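Local coordinates for dehydratase, IlvD/Edd family (Caulobacter crescentus, PDB 5OYN), which catalyses the dehydration of D-xylonate to 2-dehydro-3-deoxy-D-arabinonate in D-xylose breakdown, and dehydrates D-gluconate about as efficiently, at residues 104-107 / 108-112; 117-120 / 121-125; 184-188 / 189-193; 481-485 / 486-490. All blocks are in the same frame, centred on the assembly; numbering follows the deposited sequence.

Contact 1: residues 104-107 / 108-112; sequences RRPT and AALDR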
loop_
_atom_site.group_PDB
_atom_site.type_symbol
_atom_site.label_atom_id
_atom_site.label_comp_id
_atom_site.label_asym_id
_atom_site.label_seq_id
_atom_site.Cartn_x
_atom_site.Cartn_y
_atom_site.Cartn_z
ATOM N N ARG A 104 -14.951 -0.775 -21.792
ATOM C CA ARG A 104 -16.157 -0.009 -21.502
ATOM C C ARG A 104 -17.157 -0.111 -22.657
ATOM O O ARG A 104 -16.818 0.148 -23.815
ATOM C CB ARG A 104 -15.806 1.449 -21.218
ATOM C CG ARG A 104 -16.996 2.362 -21.257
ATOM C CD ARG A 104 -17.970 2.093 -20.130
ATOM N NE ARG A 104 -18.723 3.305 -19.824
ATOM C CZ ARG A 104 -20.007 3.497 -20.117
ATOM N NH1 ARG A 104 -20.710 2.551 -20.725
ATOM N NH2 ARG A 104 -20.588 4.644 -19.793
ATOM N N ARG A 105 -18.397 -0.485 -22.334
ATOM C CA ARG A 105 -19.428 -0.742 -23.324
ATOM C C ARG A 105 -20.706 0.012 -22.974
ATOM O O ARG A 105 -21.109 0.040 -21.810
ATOM C CB ARG A 105 -19.700 -2.248 -23.427
ATOM C CG ARG A 105 -18.539 -3.002 -24.068
ATOM C CD ARG A 105 -18.681 -4.499 -23.920
ATOM N NE ARG A 105 -19.818 -5.014 -24.671
ATOM C CZ ARG A 105 -20.177 -6.293 -24.700
ATOM N NH1 ARG A 105 -19.487 -7.203 -24.019
ATOM N NH2 ARG A 105 -21.229 -6.660 -25.417
ATOM N N PRO A 106 -21.373 0.632 -23.954
ATOM C CA PRO A 106 -21.144 0.597 -25.407
ATOM C C PRO A 106 -19.829 1.225 -25.889
ATOM O O PRO A 106 -19.279 0.734 -26.861
ATOM C CB PRO A 106 -22.337 1.381 -25.953
ATOM C CG PRO A 106 -22.663 2.339 -24.868
ATOM C CD PRO A 106 -22.422 1.598 -23.587
ATOM N N THR A 107 -19.345 2.280 -25.240
ATOM C CA THR A 107 -18.060 2.879 -25.590
ATOM C C THR A 107 -17.614 3.771 -24.442
ATOM O O THR A 107 -18.443 4.290 -23.687
ATOM C CB THR A 107 -18.116 3.696 -26.894
ATOM O OG1 THR A 107 -16.903 4.449 -27.051
ATOM C CG2 THR A 107 -19.286 4.653 -26.872
ATOM N N ALA A 108 -16.294 3.941 -24.313
ATOM C CA ALA A 108 -15.754 4.822 -23.283
ATOM C C ALA A 108 -15.919 6.301 -23.618
ATOM O O ALA A 108 -15.695 7.143 -22.737
ATOM C CB ALA A 108 -14.279 4.507 -23.038
ATOM N N ALA A 109 -16.305 6.642 -24.859
ATOM C CA ALA A 109 -16.592 8.036 -25.175
ATOM C C ALA A 109 -17.703 8.589 -24.297
ATOM O O ALA A 109 -17.760 9.803 -24.064
ATOM C CB ALA A 109 -16.964 8.179 -26.651
ATOM N N LEU A 110 -18.572 7.716 -23.792
ATOM C CA LEU A 110 -19.650 8.151 -22.920
ATOM C C LEU A 110 -19.127 8.753 -21.625
ATOM O O LEU A 110 -19.816 9.557 -20.987
ATOM C CB LEU A 110 -20.555 6.966 -22.604
ATOM C CG LEU A 110 -21.601 6.669 -23.664
ATOM C CD1 LEU A 110 -22.384 5.430 -23.278
ATOM C CD2 LEU A 110 -22.504 7.867 -23.780
ATOM N N ASP A 111 -17.922 8.377 -21.218
ATOM C CA ASP A 111 -17.474 8.632 -19.858
ATOM C C ASP A 111 -16.687 9.922 -19.711
ATOM O O ASP A 111 -16.614 10.459 -18.600
ATOM C CB ASP A 111 -16.636 7.452 -19.367
ATOM C CG ASP A 111 -17.501 6.266 -18.980
ATOM O OD1 ASP A 111 -18.646 6.511 -18.535
ATOM O OD2 ASP A 111 -17.053 5.103 -19.123
ATOM N N ARG A 112 -16.114 10.441 -20.800
ATOM C CA ARG A 112 -15.277 11.624 -20.679
ATOM C C ARG A 112 -16.058 12.783 -20.084
ATOM O O ARG A 112 -15.571 13.476 -19.183
ATOM C CB ARG A 112 -14.704 12.000 -22.033
ATOM C CG ARG A 112 -13.684 13.101 -21.949
ATOM C CD ARG A 112 -13.508 13.767 -23.293
ATOM N NE ARG A 112 -14.538 14.775 -23.495
ATOM C CZ ARG A 112 -14.913 15.238 -24.680
ATOM N NH1 ARG A 112 -14.343 14.790 -25.788
ATOM N NH2 ARG A 112 -15.859 16.158 -24.747
#
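Thr107 and Ala109 meet where the loop 104-107 leads into helix 109-125 within 108-112. The backbone is irregular up to this point, and the peptide bond before Pro106 is cis. Ala109 N donates to Thr107 OG1 at 3.2 Å, nearly straight at 172°. This is a capping bond at the start of the helix. A weak bond of 3.4 Å runs from Leu110 N to Thr107 O. The threonine hydroxyl reaches Ala109 N because OG1 stands anti to the backbone N (chi1 170°); Ser470 O is a further partner.

The helix start lies beside the cofactor region: Ala108 packs on Glu101, a magnesium ligand. Arg104 reaches forward to Asp111 and grips it side-on. NE meets OD2 of Asp111 at 2.6 Å, and NH2 meets OD1 of Asp111 at 3.0 Å. Both oxygens lie near the guanidinium plane, but the carboxylate is turned 44° against it. Arg104 NH2 also forms a salt bridge with Glu121 of the second subunit. An alanine in place of Arg104 would probably leave Asp111 and Glu121 of the second subunit without the positive charge they share. The carbonyl Thr107 O sits over one face of the guanidinium. Beside this polar cluster, Leu110 CD1 packs on Pro106 CG at 3.5 Å, the two side chains crossing at about a right angle.

Contact 2: residues 117-120 / 121-125; sequences LGLV and ETLHG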
loop_
_atom_site.group_PDB
_atom_site.type_symbol
_atom_site.label_atom_id
_atom_site.label_comp_id
_atom_site.label_asym_id
_atom_site.label_seq_id
_atom_site.Cartn_x
_atom_site.Cartn_y
_atom_site.Cartn_z
ATOM N N LEU A 117 -17.808 16.186 -15.333
ATOM C CA LEU A 117 -18.753 16.757 -14.379
ATOM C C LEU A 117 -18.284 16.546 -12.959
ATOM O O LEU A 117 -18.221 17.489 -12.165
ATOM C CB LEU A 117 -20.136 16.129 -14.562
ATOM C CG LEU A 117 -20.835 16.444 -15.885
ATOM C CD1 LEU A 117 -21.992 15.486 -16.170
ATOM C CD2 LEU A 117 -21.291 17.896 -15.880
ATOM N N GLY A 118 -17.943 15.299 -12.627
ATOM C CA GLY A 118 -17.570 14.970 -11.265
ATOM C C GLY A 118 -16.270 15.607 -10.835
ATOM O O GLY A 118 -16.101 15.938 -9.658
ATOM N N LEU A 119 -15.336 15.805 -11.765
ATOM C CA LEU A 119 -14.090 16.433 -11.345
ATOM C C LEU A 119 -14.307 17.902 -10.979
ATOM O O LEU A 119 -13.765 18.370 -9.965
ATOM C CB LEU A 119 -13.019 16.274 -12.418
ATOM C CG LEU A 119 -11.601 16.665 -11.981
ATOM C CD1 LEU A 119 -11.245 16.165 -10.591
ATOM C CD2 LEU A 119 -10.592 16.151 -12.977
ATOM N N VAL A 120 -15.127 18.639 -11.755
ATOM C CA VAL A 120 -15.359 20.052 -11.427
ATOM C C VAL A 120 -16.077 20.178 -10.084
ATOM O O VAL A 120 -15.719 21.028 -9.259
ATOM C CB VAL A 120 -16.113 20.814 -12.552
ATOM C CG1 VAL A 120 -15.576 20.484 -13.940
ATOM C CG2 VAL A 120 -17.635 20.633 -12.488
ATOM N N GLU A 121 -17.078 19.327 -9.826
ATOM C CA GLU A 121 -17.736 19.342 -8.521
ATOM C C GLU A 121 -16.713 19.218 -7.392
ATOM O O GLU A 121 -16.722 20.006 -6.445
ATOM C CB GLU A 121 -18.771 18.217 -8.428
ATOM C CG GLU A 121 -20.135 18.491 -9.089
ATOM C CD GLU A 121 -20.563 19.966 -9.080
ATOM O OE1 GLU A 121 -20.225 20.679 -10.053
ATOM O OE2 GLU A 121 -21.261 20.403 -8.130
ATOM N N THR A 122 -15.806 18.241 -7.501
ATOM C CA THR A 122 -14.775 18.026 -6.487
ATOM C C THR A 122 -13.811 19.207 -6.409
ATOM O O THR A 122 -13.567 19.749 -5.325
ATOM C CB THR A 122 -14.016 16.727 -6.794
ATOM O OG1 THR A 122 -14.939 15.636 -6.866
ATOM C CG2 THR A 122 -12.953 16.434 -5.741
ATOM N N LEU A 123 -13.234 19.612 -7.549
ATOM C CA LEU A 123 -12.238 20.689 -7.533
ATOM C C LEU A 123 -12.819 21.981 -6.975
ATOM O O LEU A 123 -12.141 22.720 -6.250
ATOM C CB LEU A 123 -11.703 20.940 -8.938
ATOM C CG LEU A 123 -10.797 19.896 -9.577
ATOM C CD1 LEU A 123 -10.261 20.458 -10.884
ATOM C CD2 LEU A 123 -9.671 19.534 -8.646
ATOM N N HIS A 124 -14.076 22.268 -7.298
ATOM C CA HIS A 124 -14.691 23.505 -6.853
ATOM C C HIS A 124 -15.335 23.390 -5.477
ATOM O O HIS A 124 -15.388 24.388 -4.749
ATOM C CB HIS A 124 -15.726 23.958 -7.882
ATOM C CG HIS A 124 -16.437 25.212 -7.497
ATOM N ND1 HIS A 124 -15.821 26.445 -7.499
ATOM C CD2 HIS A 124 -17.705 25.422 -7.070
ATOM C CE1 HIS A 124 -16.682 27.362 -7.100
ATOM N NE2 HIS A 124 -17.832 26.769 -6.837
ATOM N N GLY A 125 -15.791 22.189 -5.088
ATOM C CA GLY A 125 -16.539 21.956 -3.865
ATOM C C GLY A 125 -15.751 21.656 -2.606
ATOM O O GLY A 125 -16.349 21.614 -1.524
#
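Leu119 and Leu123 pack one turn apart along the second half of helix 109-125. The segments 117-120 and 121-125 are joined by regular alpha-helical bonds from residue i+4 to residue i. Leu123 N donates to Leu119 O at 2.8 Å. His124 N reaches Val120 O at the same length of 2.8 Å. The bonds one step earlier, from Glu121 N to Leu117 O and from Thr122 N to Gly118 O, are longer, at 3.2 Å each.

The close apolar part is the leucine pair. Leu119 CG is anti to its backbone N (chi1 -169°), which brings the end of the side chain to Leu123. The two chains cross obliquely, and Leu119 CD1 comes to 3.9 Å from Leu123 CG. Phe94 of strand 90-95 packs on both leucines, so the pair joins the helix to the parallel sheet. Cutting Leu123 back to an alanine would probably open a gap between Leu119 and Phe94.

The contact is looser toward the second subunit. There Leu117 and Glu121 share the backbone bond, but the leucine side chain makes no close contact with 121-125. This side is still buried, because the neighbouring subunit covers it. The carboxylate of Glu121 meets Arg104 and Thr563 of that subunit. The bend at chi2 (-31°) at the same time places Glu121 OE1 beside the valine, 3.6 Å from Val120 CG2.

Contact 3: residues 184-188 / 189-193; sequences RKLAA and GEITE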
loop_
_atom_site.group_PDB
_atom_site.type_symbol
_atom_site.label_atom_id
_atom_site.label_comp_id
_atom_site.label_asym_id
_atom_site.label_seq_id
_atom_site.Cartn_x
_atom_site.Cartn_y
_atom_site.Cartn_z
ATOM N N ARG A 184 -7.266 -9.489 -39.860
ATOM C CA ARG A 184 -7.067 -9.768 -41.275
ATOM C C ARG A 184 -6.462 -11.145 -41.498
ATOM O O ARG A 184 -6.855 -11.856 -42.430
ATOM C CB ARG A 184 -6.184 -8.683 -41.892
ATOM C CG ARG A 184 -6.817 -7.305 -41.799
ATOM C CD ARG A 184 -6.017 -6.279 -42.559
ATOM N NE ARG A 184 -5.943 -5.008 -41.849
ATOM C CZ ARG A 184 -4.801 -4.406 -41.528
ATOM N NH1 ARG A 184 -3.638 -4.969 -41.860
ATOM N NH2 ARG A 184 -4.823 -3.245 -40.881
ATOM N N LYS A 185 -5.511 -11.540 -40.654
ATOM C CA LYS A 185 -4.868 -12.836 -40.833
ATOM C C LYS A 185 -5.775 -13.983 -40.408
ATOM O O LYS A 185 -5.695 -15.076 -40.972
ATOM C CB LYS A 185 -3.551 -12.854 -40.067
ATOM C CG LYS A 185 -2.723 -11.596 -40.292
ATOM C CD LYS A 185 -1.237 -11.896 -40.248
ATOM C CE LYS A 185 -0.519 -10.976 -39.266
ATOM N NZ LYS A 185 0.305 -9.944 -39.957
ATOM N N LEU A 186 -6.656 -13.754 -39.437
ATOM C CA LEU A 186 -7.622 -14.782 -39.069
ATOM C C LEU A 186 -8.655 -14.989 -40.163
ATOM O O LEU A 186 -9.112 -16.120 -40.379
ATOM C CB LEU A 186 -8.315 -14.416 -37.762
ATOM C CG LEU A 186 -9.309 -15.444 -37.231
ATOM C CD1 LEU A 186 -8.575 -16.591 -36.542
ATOM C CD2 LEU A 186 -10.304 -14.792 -36.279
ATOM N N ALA A 187 -9.047 -13.915 -40.853
ATOM C CA ALA A 187 -9.952 -14.056 -41.989
ATOM C C ALA A 187 -9.254 -14.752 -43.151
ATOM O O ALA A 187 -9.800 -15.687 -43.745
ATOM C CB ALA A 187 -10.482 -12.687 -42.415
ATOM N N ALA A 188 -8.033 -14.321 -43.472
ATOM C CA ALA A 188 -7.209 -14.920 -44.519
ATOM C C ALA A 188 -6.713 -16.323 -44.158
ATOM O O ALA A 188 -5.907 -16.880 -44.938
ATOM C CB ALA A 188 -6.023 -14.006 -44.836
ATOM N N GLY A 189 -7.168 -16.859 -43.022
ATOM C CA GLY A 189 -6.830 -18.213 -42.617
ATOM C C GLY A 189 -5.355 -18.445 -42.382
ATOM O O GLY A 189 -4.867 -19.558 -42.606
ATOM N N GLU A 190 -4.627 -17.423 -41.932
ATOM C CA GLU A 190 -3.200 -17.545 -41.660
ATOM C C GLU A 190 -2.860 -17.637 -40.170
ATOM O O GLU A 190 -1.717 -17.973 -39.842
ATOM C CB GLU A 190 -2.441 -16.369 -42.296
ATOM C CG GLU A 190 -2.501 -16.354 -43.824
ATOM C CD GLU A 190 -2.057 -15.029 -44.421
ATOM O OE1 GLU A 190 -1.755 -14.094 -43.639
ATOM O OE2 GLU A 190 -2.017 -14.924 -45.669
ATOM N N ILE A 191 -3.804 -17.339 -39.264
ATOM C CA ILE A 191 -3.635 -17.572 -37.831
ATOM C C ILE A 191 -4.919 -18.179 -37.285
ATOM O O ILE A 191 -5.997 -18.035 -37.868
ATOM C CB ILE A 191 -3.287 -16.298 -37.016
ATOM C CG1 ILE A 191 -4.566 -15.528 -36.643
ATOM C CG2 ILE A 191 -2.241 -15.434 -37.729
ATOM C CD1 ILE A 191 -4.390 -14.500 -35.531
ATOM N N THR A 192 -4.793 -18.863 -36.139
ATOM C CA THR A 192 -5.932 -19.501 -35.501
ATOM C C THR A 192 -6.475 -18.612 -34.387
ATOM O O THR A 192 -6.011 -17.488 -34.171
ATOM C CB THR A 192 -5.569 -20.880 -34.956
ATOM O OG1 THR A 192 -6.781 -21.577 -34.631
ATOM C CG2 THR A 192 -4.692 -20.752 -33.698
ATOM N N GLU A 193 -7.467 -19.123 -33.657
ATOM C CA GLU A 193 -8.138 -18.318 -32.647
ATOM C C GLU A 193 -7.348 -18.219 -31.345
ATOM O O GLU A 193 -7.612 -17.312 -30.545
ATOM C CB GLU A 193 -9.538 -18.879 -32.383
ATOM C CG GLU A 193 -10.287 -19.230 -33.663
ATOM C CD GLU A 193 -11.799 -19.123 -33.523
ATOM O OE1 GLU A 193 -12.477 -18.966 -34.565
ATOM O OE2 GLU A 193 -12.310 -19.206 -32.382
#
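A Schellman motif ends helix 177-187, with Lys185 and Glu190 joined across the turn. Glu190 N donates to Lys185 O at 2.8 Å. Gly189 N makes a weak bond of 3.4 Å to Leu186 O. Ile191 N adds a weak third bond, also to Lys185 O, so this carbonyl takes two donors. Gly189 has a positive phi of 62°, a backbone shape that favours glycine.

Apolar side chains close over the turn. Ile191 folds back on the helix and straddles two neighbours. Its CG2 branch touches Lys185 CB at 3.7 Å, and its CG1 branch lies 4.1 Å from Leu186 CB. CG1 sits between the backbone N and the carbonyl carbon (chi1 84°), which brings it over the start of Leu186. The leucine in turn lays CD1 beside the backbone of Ile191 and Thr192. Phe196 of helix 193-202 packs on both Leu186 and Ile191 and so bridges the two helices.

The charged side is looser. The charged ends of Lys185 and Glu190 stay apart, with Lys185 NZ 5.9 Å from Glu190 OE1. Glu190 instead lays its carboxylate carbon near Ala188 CB. The patch is at the surface, far from the metal sites. The apolar packing comes from Ile191, two residues after the glycine. A glycine in positive phi whose following residue bonds back to the last turn is typical of the Schellman C-cap.

Contact 4: residues 481-485 / 486-490; sequences HLLKK and GIMSL
Ile487 packs back on Leu482 in a Schellman motif that ends helix 480-484. Two backbone bonds close the turn. Ile487 N donates to Leu482 O at 3.1 Å, and Gly486 N donates to Leu483 O at 2.9 Å. Gly486 has a phi of 89°, where a CB would jam against Lys485 O.

Three side chains of the loop meet two on the helix. Ile487 extends its CG1 branch to the end of Leu482, with CD1 3.5 Å from Leu482 CD2. Leu490 comes in from further along the loop, and its CD1 lies 4.3 Å from Leu482 CD1. The end of Leu482 thus sits in the hollow between them, one methyl to Ile487 and the other to Leu490. Arg416 and Tyr417 of helix 411-417 pack against Ile487 and Leu490 respectively.

The neighbouring bump, Leu483, meets the curl of Met488. The methionine chain is bent at chi2 (-41°) and chi3 (-71°), which turns the thioether back toward the helix. The two side chains cross at about a right angle. Arg184 of helix 177-187 packs on both. The methyl Met488 CE touches Leu483 CD2 at 3.8 Å.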
loop_
_atom_site.group_PDB
_atom_site.type_symbol
_atom_site.label_atom_id
_atom_site.label_comp_id
_atom_site.label_asym_id
_atom_site.label_seq_id
_atom_site.Cartn_x
_atom_site.Cartn_y
_atom_site.Cartn_z
ATOM N N HIS A 481 -12.997 -12.771 -49.207
ATOM C CA HIS A 481 -12.555 -13.138 -50.549
ATOM C C HIS A 481 -11.552 -12.132 -51.100
ATOM O O HIS A 481 -10.603 -12.522 -51.789
ATOM C CB HIS A 481 -13.764 -13.313 -51.483
ATOM C CG HIS A 481 -14.354 -12.034 -51.997
ATOM N ND1 HIS A 481 -15.566 -11.544 -51.557
ATOM C CD2 HIS A 481 -13.922 -11.167 -52.947
ATOM C CE1 HIS A 481 -15.841 -10.416 -52.192
ATOM N NE2 HIS A 481 -14.858 -10.163 -53.037
ATOM N N LEU A 482 -11.712 -10.848 -50.762
ATOM C CA LEU A 482 -10.742 -9.835 -51.174
ATOM C C LEU A 482 -9.452 -9.925 -50.364
ATOM O O LEU A 482 -8.354 -9.775 -50.919
ATOM C CB LEU A 482 -11.353 -8.437 -51.049
ATOM C CG LEU A 482 -12.265 -8.029 -52.207
ATOM C CD1 LEU A 482 -13.490 -7.289 -51.708
ATOM C CD2 LEU A 482 -11.497 -7.195 -53.210
ATOM N N LEU A 483 -9.565 -10.155 -49.048
ATOM C CA LEU A 483 -8.372 -10.344 -48.228
ATOM C C LEU A 483 -7.515 -11.471 -48.776
ATOM O O LEU A 483 -6.291 -11.330 -48.886
ATOM C CB LEU A 483 -8.762 -10.623 -46.772
ATOM C CG LEU A 483 -9.070 -9.384 -45.923
ATOM C CD1 LEU A 483 -9.796 -9.725 -44.630
ATOM C CD2 LEU A 483 -7.802 -8.578 -45.663
ATOM N N LYS A 484 -8.145 -12.588 -49.150
ATOM C CA LYS A 484 -7.400 -13.722 -49.683
ATOM C C LYS A 484 -6.730 -13.400 -51.015
ATOM O O LYS A 484 -5.738 -14.051 -51.363
ATOM C CB LYS A 484 -8.318 -14.942 -49.808
ATOM C CG LYS A 484 -8.665 -15.562 -48.445
ATOM C CD LYS A 484 -9.693 -16.685 -48.534
ATOM C CE LYS A 484 -9.920 -17.325 -47.158
ATOM N NZ LYS A 484 -11.128 -18.211 -47.090
ATOM N N LYS A 485 -7.222 -12.396 -51.744
ATOM C CA LYS A 485 -6.568 -11.933 -52.961
ATOM C C LYS A 485 -5.457 -10.923 -52.693
ATOM O O LYS A 485 -4.850 -10.429 -53.649
ATOM C CB LYS A 485 -7.587 -11.309 -53.920
ATOM C CG LYS A 485 -8.766 -12.193 -54.285
ATOM C CD LYS A 485 -9.855 -11.353 -54.959
ATOM C CE LYS A 485 -10.977 -12.198 -55.576
ATOM N NZ LYS A 485 -12.176 -11.371 -55.946
ATOM N N GLY A 486 -5.180 -10.601 -51.429
ATOM C CA GLY A 486 -4.131 -9.658 -51.085
ATOM C C GLY A 486 -4.549 -8.203 -51.027
ATOM O O GLY A 486 -3.679 -7.328 -50.927
ATOM N N ILE A 487 -5.845 -7.911 -51.088
ATOM C CA ILE A 487 -6.334 -6.540 -51.031
ATOM C C ILE A 487 -6.589 -6.224 -49.564
ATOM O O ILE A 487 -7.596 -6.635 -48.991
ATOM C CB ILE A 487 -7.583 -6.353 -51.889
ATOM C CG1 ILE A 487 -7.178 -6.434 -53.363
ATOM C CG2 ILE A 487 -8.275 -5.020 -51.563
ATOM C CD1 ILE A 487 -8.296 -6.181 -54.319
ATOM N N MET A 488 -5.667 -5.482 -48.955
ATOM C CA MET A 488 -5.640 -5.412 -47.498
ATOM C C MET A 488 -6.590 -4.361 -46.943
ATOM O O MET A 488 -7.060 -4.499 -45.810
ATOM C CB MET A 488 -4.211 -5.151 -47.017
ATOM C CG MET A 488 -3.258 -6.310 -47.286
ATOM S SD MET A 488 -4.033 -7.914 -46.970
ATOM C CE MET A 488 -4.137 -7.877 -45.179
ATOM N N SER A 489 -6.893 -3.319 -47.707
ATOM C CA SER A 489 -7.806 -2.295 -47.231
ATOM C C SER A 489 -8.617 -1.740 -48.396
ATOM O O SER A 489 -8.112 -1.626 -49.518
ATOM C CB SER A 489 -7.051 -1.163 -46.528
ATOM O OG SER A 489 -5.903 -0.783 -47.263
ATOM N N LEU A 490 -9.876 -1.424 -48.119
ATOM C CA LEU A 490 -10.704 -0.604 -48.974
ATOM C C LEU A 490 -10.969 0.733 -48.302
ATOM O O LEU A 490 -10.773 0.877 -47.090
ATOM C CB LEU A 490 -12.033 -1.298 -49.308
ATOM C CG LEU A 490 -11.878 -2.706 -49.884
ATOM C CD1 LEU A 490 -13.173 -3.488 -49.721
ATOM C CD2 LEU A 490 -11.396 -2.687 -51.349
#

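Overall arrangement
Along the chain the four contacts follow in series; none nests in or crosses another. Contact 1 closes the turn from the loop after strand 90-95 into helix 109-125, and contact 2 lies near the far end of that helix. Their centres are about 20 Å apart, and both face the second subunit. Contact 3 closes the exit from helix 177-187, and contact 4 the exit from helix 480-484, late in the chain. Though far apart in sequence, contacts 3 and 4 touch: Arg184 packs on Leu483 and Met488, and Ala187 on Leu483. They tie N-terminal and C-terminal parts of the fold together, on the opposite side of the chain's centre from contact 2.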